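Local coordinates for DNA translocase coupling protein (Clostridium perfringens, PDB 6O1W) that probably binds ATP and DNA as an FtsK/SpoIIIE-like coupling protein, thought to drive DNA translocation during conjugative transfer of the plasmid pCW3, at residues A[66-74]-A[84-92]; A[113-122]-A[335-343]. One frame throughout, in Å; residues are numbered along the deposited sequence.

Contact 1 of 2, residues A[66-74]-A[84-92]. With BGC (beta-D-glucopyranose), chain D.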
# COMPACT_ATOMS: atom_id res chain seq x y z
N SER A 66 -16.30 12.70 25.29
CA SER A 66 -16.50 14.14 25.51
C SER A 66 -16.03 14.92 24.28
O SER A 66 -16.77 15.75 23.78
CB SER A 66 -15.74 14.60 26.75
OG SER A 66 -16.30 14.01 27.91
N LEU A 67 -14.83 14.61 23.75
CA LEU A 67 -14.29 15.33 22.59
C LEU A 67 -14.71 14.74 21.24
O LEU A 67 -14.43 15.35 20.22
CB LEU A 67 -12.75 15.46 22.69
CG LEU A 67 -12.18 16.05 24.02
CD1 LEU A 67 -10.67 16.02 24.02
CD2 LEU A 67 -12.65 17.45 24.26
N ASN A 68 -15.39 13.57 21.24
CA ASN A 68 -15.79 12.84 20.03
C ASN A 68 -14.58 12.50 19.14
O ASN A 68 -14.52 12.90 17.97
CB ASN A 68 -16.93 13.53 19.23
CG ASN A 68 -17.48 12.64 18.15
OD1 ASN A 68 -17.48 11.40 18.26
ND2 ASN A 68 -17.89 13.23 17.05
N ILE A 69 -13.59 11.81 19.71
CA ILE A 69 -12.39 11.43 18.95
C ILE A 69 -12.03 9.98 19.28
O ILE A 69 -12.46 9.47 20.30
CB ILE A 69 -11.17 12.38 19.25
CG1 ILE A 69 -10.75 12.32 20.75
CG2 ILE A 69 -11.41 13.84 18.75
CD1 ILE A 69 -9.58 13.38 21.25
N SER A 70 -11.24 9.35 18.42
CA SER A 70 -10.62 8.05 18.66
C SER A 70 -9.18 8.40 19.00
O SER A 70 -8.48 9.01 18.20
CB SER A 70 -10.63 7.20 17.40
OG SER A 70 -11.96 6.82 17.12
N ILE A 71 -8.73 8.06 20.19
CA ILE A 71 -7.39 8.37 20.61
C ILE A 71 -6.46 7.24 20.19
O ILE A 71 -6.66 6.12 20.61
CB ILE A 71 -7.34 8.69 22.13
CG1 ILE A 71 -8.05 10.05 22.42
CG2 ILE A 71 -5.88 8.68 22.65
CD1 ILE A 71 -8.37 10.39 23.97
N ILE A 72 -5.43 7.55 19.38
CA ILE A 72 -4.45 6.57 18.95
C ILE A 72 -3.44 6.41 20.08
O ILE A 72 -3.14 5.29 20.45
CB ILE A 72 -3.79 6.96 17.61
CG1 ILE A 72 -4.82 6.95 16.47
CG2 ILE A 72 -2.59 6.05 17.30
CD1 ILE A 72 -4.39 7.78 15.14
N SER A 73 -2.92 7.54 20.62
CA SER A 73 -1.95 7.55 21.72
C SER A 73 -1.96 8.88 22.47
O SER A 73 -2.43 9.89 21.94
CB SER A 73 -0.53 7.30 21.21
OG SER A 73 -0.08 8.36 20.37
N ILE A 74 -1.43 8.84 23.70
CA ILE A 74 -1.17 10.02 24.53
C ILE A 74 0.28 9.89 24.96
O ILE A 74 0.67 8.83 25.45
CB ILE A 74 -2.15 10.26 25.72
CG1 ILE A 74 -3.62 10.23 25.25
CG2 ILE A 74 -1.83 11.59 26.40
CD1 ILE A 74 -4.72 10.89 26.24
N ILE A 84 0.66 15.25 24.50
CA ILE A 84 0.47 15.23 23.06
C ILE A 84 -0.43 14.05 22.77
O ILE A 84 -0.09 12.92 23.12
CB ILE A 84 1.83 15.09 22.31
CG1 ILE A 84 2.79 16.27 22.65
CG2 ILE A 84 1.60 14.92 20.79
CD1 ILE A 84 4.24 16.14 22.18
N ILE A 85 -1.59 14.32 22.16
CA ILE A 85 -2.57 13.30 21.83
C ILE A 85 -2.58 13.14 20.31
O ILE A 85 -2.65 14.14 19.59
CB ILE A 85 -3.98 13.71 22.34
CG1 ILE A 85 -3.98 14.03 23.86
CG2 ILE A 85 -5.07 12.65 21.99
CD1 ILE A 85 -5.24 14.71 24.36
N LYS A 86 -2.49 11.87 19.84
CA LYS A 86 -2.64 11.54 18.44
C LYS A 86 -4.05 10.99 18.34
O LYS A 86 -4.42 10.09 19.10
CB LYS A 86 -1.57 10.51 17.98
CG LYS A 86 -0.10 11.02 18.03
CD LYS A 86 0.19 12.39 17.35
CE LYS A 86 -0.23 12.52 15.90
NZ LYS A 86 0.37 11.47 15.05
N SER A 87 -4.89 11.61 17.53
CA SER A 87 -6.30 11.19 17.44
C SER A 87 -6.90 11.35 16.06
O SER A 87 -6.30 11.98 15.21
CB SER A 87 -7.16 11.97 18.44
OG SER A 87 -7.09 13.36 18.20
N MSE A 88 -8.12 10.83 15.88
CA MSE A 88 -8.92 10.95 14.67
C MSE A 88 -10.32 11.34 15.11
O MSE A 88 -10.84 10.75 16.06
CB MSE A 88 -8.98 9.61 13.91
CG MSE A 88 -7.69 9.31 13.15
SE MSE A 88 -7.74 7.57 12.25
CE MSE A 88 -9.20 7.91 10.98
N ALA A 89 -10.91 12.35 14.45
CA ALA A 89 -12.27 12.83 14.75
C ALA A 89 -13.27 11.71 14.51
O ALA A 89 -13.07 10.92 13.59
CB ALA A 89 -12.60 14.01 13.84
N GLY A 90 -14.32 11.63 15.34
CA GLY A 90 -15.40 10.65 15.17
C GLY A 90 -16.03 10.73 13.78
O GLY A 90 -16.60 9.74 13.31
N ASP A 91 -15.91 11.91 13.09
CA ASP A 91 -16.39 12.13 11.71
C ASP A 91 -15.50 11.48 10.62
O ASP A 91 -15.98 11.28 9.50
CB ASP A 91 -16.61 13.63 11.41
CG ASP A 91 -15.38 14.53 11.47
OD1 ASP A 91 -14.49 14.39 10.59
OD2 ASP A 91 -15.33 15.41 12.36
N ALA A 92 -14.22 11.19 10.94
CA ALA A 92 -13.26 10.57 10.01
C ALA A 92 -13.42 9.05 10.13
O ALA A 92 -12.61 8.37 10.77
CB ALA A 92 -11.83 11.02 10.33
C2 BGC D . 3.26 13.67 12.88
C3 BGC D . 3.07 14.15 11.44
C4 BGC D . 1.62 14.56 11.19
C5 BGC D . 1.16 15.55 12.26
C6 BGC D . -0.31 15.89 12.17
C1 BGC D . 2.72 14.70 13.87
O1 BGC D . 2.79 14.16 15.14
O2 BGC D . 4.64 13.45 13.17
O3 BGC D . 3.43 13.10 10.54
O4 BGC D . 1.47 15.12 9.89
O5 BGC D . 1.36 14.98 13.56
O6 BGC D . -1.12 14.76 12.49
O HOH W 1 0.73 10.89 21.37

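Contact 2 of 2, residues A[113-122]-A[335-343]. With BGC (beta-D-glucopyranose), chain C.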
# COMPACT_ATOMS: atom_id res chain seq x y z
N VAL A 113 -9.49 -1.86 -7.54
CA VAL A 113 -9.91 -1.24 -6.28
C VAL A 113 -9.11 -1.90 -5.14
O VAL A 113 -9.05 -3.13 -5.07
CB VAL A 113 -11.44 -1.32 -6.06
CG1 VAL A 113 -11.87 -0.40 -4.92
CG2 VAL A 113 -12.21 -0.96 -7.34
N VAL A 114 -8.50 -1.09 -4.24
CA VAL A 114 -7.71 -1.72 -3.17
C VAL A 114 -8.34 -1.61 -1.75
O VAL A 114 -7.88 -2.29 -0.84
CB VAL A 114 -6.23 -1.24 -3.17
CG1 VAL A 114 -5.54 -1.72 -4.44
CG2 VAL A 114 -6.13 0.27 -3.03
N GLY A 115 -9.39 -0.81 -1.60
CA GLY A 115 -10.06 -0.66 -0.33
C GLY A 115 -10.81 0.65 -0.17
O GLY A 115 -11.07 1.35 -1.15
N GLN A 116 -11.13 0.99 1.09
CA GLN A 116 -11.95 2.16 1.42
C GLN A 116 -11.25 3.26 2.15
O GLN A 116 -10.62 2.99 3.17
CB GLN A 116 -13.16 1.72 2.27
CG GLN A 116 -14.34 2.68 2.16
CD GLN A 116 -15.55 2.22 2.93
OE1 GLN A 116 -16.00 1.08 2.83
NE2 GLN A 116 -16.12 3.12 3.69
N THR A 117 -11.44 4.51 1.69
CA THR A 117 -10.93 5.72 2.34
C THR A 117 -12.15 6.50 2.93
O THR A 117 -13.24 5.94 3.02
CB THR A 117 -9.96 6.50 1.42
OG1 THR A 117 -9.24 7.45 2.22
CG2 THR A 117 -10.67 7.22 0.27
N PHE A 118 -11.95 7.75 3.38
CA PHE A 118 -12.99 8.59 4.01
C PHE A 118 -14.16 8.91 3.09
O PHE A 118 -15.31 8.77 3.50
CB PHE A 118 -12.39 9.87 4.62
CG PHE A 118 -11.23 9.58 5.54
CD1 PHE A 118 -11.44 9.11 6.83
CD2 PHE A 118 -9.92 9.71 5.09
CE1 PHE A 118 -10.37 8.79 7.67
CE2 PHE A 118 -8.84 9.36 5.93
CZ PHE A 118 -9.07 8.92 7.22
N SER A 119 -13.86 9.33 1.84
CA SER A 119 -14.84 9.64 0.81
C SER A 119 -14.56 8.71 -0.37
O SER A 119 -13.67 9.00 -1.17
CB SER A 119 -14.71 11.10 0.36
OG SER A 119 -14.87 12.01 1.43
N GLY A 120 -15.28 7.59 -0.41
CA GLY A 120 -15.17 6.60 -1.48
C GLY A 120 -14.07 5.57 -1.35
O GLY A 120 -13.39 5.49 -0.32
N ASN A 121 -13.90 4.77 -2.41
CA ASN A 121 -12.91 3.71 -2.48
C ASN A 121 -11.64 4.15 -3.19
O ASN A 121 -11.66 5.13 -3.96
CB ASN A 121 -13.49 2.49 -3.18
CG ASN A 121 -14.59 1.82 -2.40
OD1 ASN A 121 -14.57 1.73 -1.16
ND2 ASN A 121 -15.58 1.31 -3.10
N ILE A 122 -10.55 3.46 -2.93
CA ILE A 122 -9.30 3.78 -3.58
C ILE A 122 -9.24 2.97 -4.87
O ILE A 122 -9.29 1.75 -4.81
CB ILE A 122 -8.08 3.49 -2.65
CG1 ILE A 122 -8.13 4.35 -1.36
CG2 ILE A 122 -6.75 3.62 -3.40
CD1 ILE A 122 -7.65 5.76 -1.43
N THR A 335 -0.66 11.58 0.50
CA THR A 335 -0.67 10.33 1.27
C THR A 335 -1.99 10.25 2.01
O THR A 335 -2.26 11.11 2.83
CB THR A 335 0.54 10.24 2.25
OG1 THR A 335 1.76 10.39 1.54
CG2 THR A 335 0.58 8.90 3.01
N VAL A 336 -2.81 9.24 1.73
CA VAL A 336 -4.11 9.11 2.40
C VAL A 336 -4.20 7.80 3.17
O VAL A 336 -3.59 6.80 2.78
CB VAL A 336 -5.34 9.35 1.47
CG1 VAL A 336 -5.23 10.66 0.70
CG2 VAL A 336 -5.57 8.18 0.53
N GLN A 337 -5.01 7.78 4.23
CA GLN A 337 -5.23 6.58 5.01
C GLN A 337 -6.43 5.83 4.40
O GLN A 337 -7.39 6.45 3.96
CB GLN A 337 -5.51 6.98 6.50
CG GLN A 337 -5.69 5.80 7.44
CD GLN A 337 -5.89 6.11 8.91
OE1 GLN A 337 -5.96 7.25 9.40
NE2 GLN A 337 -5.99 5.07 9.66
N PHE A 338 -6.36 4.50 4.34
CA PHE A 338 -7.46 3.68 3.84
C PHE A 338 -7.42 2.31 4.49
O PHE A 338 -6.34 1.88 4.93
CB PHE A 338 -7.42 3.53 2.29
CG PHE A 338 -6.47 2.49 1.74
CD1 PHE A 338 -5.11 2.75 1.64
CD2 PHE A 338 -6.95 1.26 1.29
CE1 PHE A 338 -4.23 1.80 1.09
CE2 PHE A 338 -6.08 0.31 0.75
CZ PHE A 338 -4.72 0.57 0.68
N GLN A 339 -8.58 1.60 4.45
CA GLN A 339 -8.73 0.22 4.91
C GLN A 339 -8.69 -0.66 3.68
O GLN A 339 -9.53 -0.54 2.80
CB GLN A 339 -10.08 -0.00 5.64
CG GLN A 339 -10.24 -1.40 6.30
CD GLN A 339 -9.21 -1.71 7.38
OE1 GLN A 339 -8.67 -0.82 8.05
NE2 GLN A 339 -8.90 -2.99 7.57
N ALA A 340 -7.72 -1.56 3.63
CA ALA A 340 -7.54 -2.51 2.54
C ALA A 340 -8.52 -3.64 2.66
O ALA A 340 -8.85 -4.06 3.77
CB ALA A 340 -6.12 -3.06 2.59
N PHE A 341 -8.95 -4.18 1.51
CA PHE A 341 -9.82 -5.35 1.44
C PHE A 341 -9.09 -6.55 2.03
O PHE A 341 -7.89 -6.72 1.80
CB PHE A 341 -10.16 -5.71 -0.01
CG PHE A 341 -11.04 -4.73 -0.74
CD1 PHE A 341 -12.30 -4.42 -0.26
CD2 PHE A 341 -10.63 -4.16 -1.93
CE1 PHE A 341 -13.12 -3.50 -0.92
CE2 PHE A 341 -11.46 -3.26 -2.62
CZ PHE A 341 -12.70 -2.95 -2.11
N TYR A 342 -9.82 -7.38 2.77
CA TYR A 342 -9.22 -8.61 3.24
C TYR A 342 -9.69 -9.66 2.25
O TYR A 342 -10.90 -9.88 2.08
CB TYR A 342 -9.57 -8.97 4.70
CG TYR A 342 -8.91 -10.27 5.12
CD1 TYR A 342 -7.52 -10.38 5.23
CD2 TYR A 342 -9.66 -11.42 5.36
CE1 TYR A 342 -6.90 -11.59 5.54
CE2 TYR A 342 -9.06 -12.62 5.72
CZ TYR A 342 -7.68 -12.71 5.79
OH TYR A 342 -7.09 -13.91 6.13
N PHE A 343 -8.74 -10.14 1.46
CA PHE A 343 -8.95 -11.13 0.40
C PHE A 343 -8.36 -12.40 0.95
O PHE A 343 -7.18 -12.45 1.27
CB PHE A 343 -8.22 -10.69 -0.89
CG PHE A 343 -8.37 -11.63 -2.06
CD1 PHE A 343 -7.46 -12.67 -2.25
CD2 PHE A 343 -9.40 -11.48 -2.98
CE1 PHE A 343 -7.59 -13.54 -3.33
CE2 PHE A 343 -9.52 -12.34 -4.06
CZ PHE A 343 -8.64 -13.39 -4.22
C2 BGC C . -7.30 9.00 -4.30
C3 BGC C . -8.75 8.71 -3.94
C4 BGC C . -9.57 8.55 -5.22
C5 BGC C . -9.13 7.28 -5.92
C6 BGC C . -9.46 7.23 -7.40
C1 BGC C . -6.85 8.20 -5.52
O1 BGC C . -6.73 9.05 -6.61
O2 BGC C . -6.45 8.73 -3.19
O3 BGC C . -9.29 9.75 -3.13
O4 BGC C . -10.97 8.48 -4.93
O5 BGC C . -7.71 7.07 -5.78
O6 BGC C . -8.63 8.05 -8.22

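Contact 1 of 2, residues A[66-74]-A[84-92]
Ile-74 and Ile-85 lie side by side and point the same way, CD1 of Ile-74 resting 4.0 Å from CG1 of Ile-85. The other branch of Ile-85 serves the next neighbour: with CG1 anti to the carbonyl carbon (chi1 -55°), CG2 lies beside that carbon and meets CG1 of Ile-71, the two side chains crossing at a slant. Ser-87 shares this face, where its CB and OG meet CD1 of Ile-69; the hydroxyl is buried without a hydrogen-bond partner. Helix 60-67 lies over the same side, with Leu-63 and Gln-64 against Ile-71.

The two segments belong to the antiparallel hairpin of strands 69-76 and 82-89, interrupted by a classic beta bulge at which Ile-72 and Ser-73 both face Lys-86. Lys-86 O accepts a bond from Ile-72 N at 2.7 Å and a weak one from Ser-73 N at 3.3 Å, while Lys-86 N donates to Ser-73 O. On the face opposite Ile-85, Ser-73 OG sits 3.5 Å from Lys-86 CG, and a water links that hydroxyl to Ile-84 O. The lysine chain, bent at chi2, chi3 and chi4, curls away from strand 69-74 and brings CE to 3.5 Å from O1 of a bound glucose, which is hydrogen-bonded to Glu-44 and Asp-37. The side chains of Ile-72 and the selenomethionine Met-88 also cross, CD1 of the first 4.1 Å from CG of the second. Beyond the strands, Gly-90 N donates to Asn-68 O at 2.9 Å.

Contact 2 of 2, residues A[113-122]-A[335-343]
Backbone bonds join Gln-116 to Gln-339 in both directions, making this an antiparallel hydrogen-bonded pair in the large mixed sheet of the P-loop NTPase domain; Gln-116 N to Gln-339 O and Gln-339 N to Gln-116 O are both 2.8 Å. Strand 111-116, itself in a hairpin with 121-125, here meets the last strand of the chain, 334-340. A further bond runs from Phe-341 N to Val-114 O at 3.2 Å.

One side-chain hydroxyl joins the backbone pairing. Thr-117 OG1, set opposite its own backbone N (chi1 -165°), donates to Gln-337 O at 2.7 Å, almost in line with the carbonyl.

Apolar packing gathers round Phe-338. Its CE2 lies 3.8 Å from Val-114 CG2, the two side chains crossing near a right angle, while Ile-122 CG1 approaches CB. Ile-122 and Val-336 slide past each other in opposite directions, and their CD1 and CG2 atoms, 3.7 Å apart, also lie beside O2 of a bound glucose. Strand 326-331 adds Phe-327 and Phe-329 to this cluster.

The ring of Phe-341 lies against the backbone of residues 113-115; it follows Ala-340, a residue that binds ATP in another structure of this protein. Trp-100 and Tyr-104 meet the ring from outside the two segments, and Val-113 CG1 touches CE2. Over one face, Gly-115 CA makes a CH-pi contact 3.8 Å from the ring centroid, 14° off the normal.

How the contacts relate
Contact 1 is partly buried and lies toward the periphery, its centre about 24 Å from the centre of the chain, pairing neighbouring strands of the four-stranded N-terminal sheet; contact 2 is buried, its centre about 10 Å from the centre of the chain, and joins strands more than 200 residues apart within the ATPase sheet. Aliphatic isoleucines and a bulged backbone characterise the first, phenylalanine rings and a close glycine the second. Each borders a different glucose. The two share no strand, but their flanks touch: CE of selenomethionine Met-88 packs 3.6 Å from Phe-118 CE1, and Ala-92 CB meets the same ring atom, so the end of strand 82-89 and the residues just after it pack on Phe-118 in the turn between strands 111-116 and 121-125.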